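Local structure of putative thioesterase yhdA (Lactococcus lactis subsp. lactis, 3GEK) at residues I27-S31 with V108-K112. The protein is a putative thioesterase of the PaaI family, probably cleaving an acyl-CoA thioester such as 1,4-dihydroxy-2-naphthoyl-CoA. The protein carries 7 engineered substitutions. Sequence-based numbering, arbitrary orientation.
Sequences IYKFS and VWEIK
F30 turns the edge of its ring onto one face of the W109 indole. The pair is T-shaped (edge-to-face), with the F30 ring and the six-membered ring of W109 at 68° and their centroids 5.2 Å apart. F30 CD2 lies 3.6 Å from W109 CZ3, over the indole face but offset toward its rim. At the edge of the indole, near its plane, W109 CZ3 meets K29 CA at 4.1 Å. The indole also reaches the neighbouring residue, with W109 CH2 4.3 Å from Y28 CB. Farther round the phenyl edge, I111 CD1 lies in the ring plane, 3.9 Å from F30 CZ. I111 CG1 comes closer, 3.7 Å from F30 CZ, but obliquely. F30 CG sits between its backbone N and carbonyl carbon (chi1 77°), and the ring extends across to both W109 and I111. No hydrogen bond joins the two segments; the contact is apolar and buried. W109 NE1 is satisfied by S64. Strands 28-35 and 106-115 are not direct neighbours: strand 92-102 lies between them, antiparallel to both. Their side chains therefore meet over the sheet of this HotDog fold. Helix 49-68 packs there too, with A63 touching both F30 and W109.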
loop_
_atom_site.group_PDB
_atom_site.type_symbol
_atom_site.label_atom_id
_atom_site.label_comp_id
_atom_site.label_asym_id
_atom_site.label_seq_id
_atom_site.Cartn_x
_atom_site.Cartn_y
_atom_site.Cartn_z
ATOM N N ILE A 27 -0.740 21.173 -12.298
ATOM C CA ILE A 27 -0.362 20.567 -11.026
ATOM C C ILE A 27 -1.340 20.993 -9.929
ATOM O O ILE A 27 -1.390 22.161 -9.540
ATOM C CB ILE A 27 1.104 20.874 -10.632
ATOM C CG1 ILE A 27 2.071 20.201 -11.615
ATOM C CG2 ILE A 27 1.388 20.389 -9.205
ATOM C CD1 ILE A 27 3.484 20.762 -11.589
ATOM N N TYR A 28 -2.124 20.025 -9.461
ATOM C CA TYR A 28 -3.158 20.257 -8.457
ATOM C C TYR A 28 -2.687 19.886 -7.058
ATOM O O TYR A 28 -2.065 18.840 -6.849
ATOM C CB TYR A 28 -4.425 19.470 -8.802
ATOM C CG TYR A 28 -5.191 20.029 -9.978
ATOM C CD1 TYR A 28 -6.136 21.039 -9.802
ATOM C CD2 TYR A 28 -4.973 19.550 -11.269
ATOM C CE1 TYR A 28 -6.848 21.563 -10.888
ATOM C CE2 TYR A 28 -5.679 20.068 -12.361
ATOM C CZ TYR A 28 -6.612 21.074 -12.160
ATOM O OH TYR A 28 -7.313 21.590 -13.231
ATOM N N LYS A 29 -2.990 20.762 -6.109
ATOM C CA LYS A 29 -2.658 20.554 -4.713
ATOM C C LYS A 29 -3.867 20.893 -3.850
ATOM O O LYS A 29 -4.754 21.628 -4.287
ATOM C CB LYS A 29 -1.481 21.438 -4.305
ATOM C CG LYS A 29 -0.142 21.041 -4.902
ATOM C CD LYS A 29 0.895 22.131 -4.662
ATOM C CE LYS A 29 2.273 21.697 -5.134
ATOM N NZ LYS A 29 3.256 22.816 -5.034
ATOM N N PHE A 30 -3.901 20.340 -2.637
ATOM C CA PHE A 30 -4.815 20.816 -1.599
ATOM C C PHE A 30 -4.119 21.025 -0.256
ATOM O O PHE A 30 -3.055 20.462 0.001
ATOM C CB PHE A 30 -6.068 19.933 -1.458
ATOM C CG PHE A 30 -5.841 18.634 -0.731
ATOM C CD1 PHE A 30 -5.851 18.581 0.663
ATOM C CD2 PHE A 30 -5.654 17.455 -1.438
ATOM C CE1 PHE A 30 -5.650 17.380 1.334
ATOM C CE2 PHE A 30 -5.471 16.245 -0.772
ATOM C CZ PHE A 30 -5.466 16.210 0.615
ATOM N N SER A 31 -4.740 21.864 0.569
ATOM C CA SER A 31 -4.310 22.166 1.925
ATOM C C SER A 31 -5.503 22.033 2.869
ATOM O O SER A 31 -6.653 22.234 2.462
ATOM C CB SER A 31 -3.801 23.605 1.998
ATOM O OG SER A 31 -2.395 23.658 1.935
ATOM N N VAL A 108 -4.924 9.975 -8.270
ATOM C CA VAL A 108 -3.967 9.466 -7.284
ATOM C C VAL A 108 -3.347 10.639 -6.543
ATOM O O VAL A 108 -2.636 11.457 -7.141
ATOM C CB VAL A 108 -2.863 8.590 -7.922
ATOM C CG1 VAL A 108 -1.984 7.967 -6.852
ATOM C CG2 VAL A 108 -3.473 7.502 -8.810
ATOM N N TRP A 109 -3.639 10.728 -5.247
ATOM C CA TRP A 109 -3.141 11.819 -4.398
ATOM C C TRP A 109 -2.005 11.363 -3.506
ATOM O O TRP A 109 -2.073 10.291 -2.896
ATOM C CB TRP A 109 -4.255 12.370 -3.503
ATOM C CG TRP A 109 -5.284 13.168 -4.218
ATOM C CD1 TRP A 109 -6.490 12.726 -4.678
ATOM C CD2 TRP A 109 -5.213 14.561 -4.550
ATOM N NE1 TRP A 109 -7.176 13.759 -5.275
ATOM C CE2 TRP A 109 -6.413 14.895 -5.212
ATOM C CE3 TRP A 109 -4.251 15.561 -4.346
ATOM C CZ2 TRP A 109 -6.676 16.186 -5.686
ATOM C CZ3 TRP A 109 -4.516 16.847 -4.812
ATOM C CH2 TRP A 109 -5.722 17.146 -5.471
ATOM N N GLU A 110 -0.966 12.187 -3.428
ATOM C CA GLU A 110 0.099 12.008 -2.456
ATOM C C GLU A 110 -0.140 13.007 -1.325
ATOM O O GLU A 110 -0.116 14.226 -1.545
ATOM C CB GLU A 110 1.450 12.250 -3.118
ATOM C CG GLU A 110 2.650 12.266 -2.185
ATOM C CD GLU A 110 3.865 12.877 -2.860
ATOM O OE1 GLU A 110 4.483 12.196 -3.711
ATOM O OE2 GLU A 110 4.191 14.049 -2.551
ATOM N N ILE A 111 -0.374 12.484 -0.123
ATOM C CA ILE A 111 -0.803 13.303 1.007
ATOM C C ILE A 111 0.155 13.199 2.194
ATOM O O ILE A 111 0.437 12.111 2.693
ATOM C CB ILE A 111 -2.253 12.948 1.439
ATOM C CG1 ILE A 111 -3.228 13.228 0.292
ATOM C CG2 ILE A 111 -2.666 13.719 2.705
ATOM C CD1 ILE A 111 -4.535 12.441 0.355
ATOM N N LYS A 112 0.648 14.345 2.642
ATOM C CA LYS A 112 1.511 14.394 3.807
ATOM C C LYS A 112 0.759 14.974 5.001
ATOM O O LYS A 112 0.197 16.065 4.925
ATOM C CB LYS A 112 2.783 15.195 3.505
ATOM C CG LYS A 112 3.675 14.544 2.447
ATOM C CD LYS A 112 5.033 15.225 2.353
ATOM C CE LYS A 112 5.778 14.820 1.084
ATOM N NZ LYS A 112 5.076 15.292 -0.156
#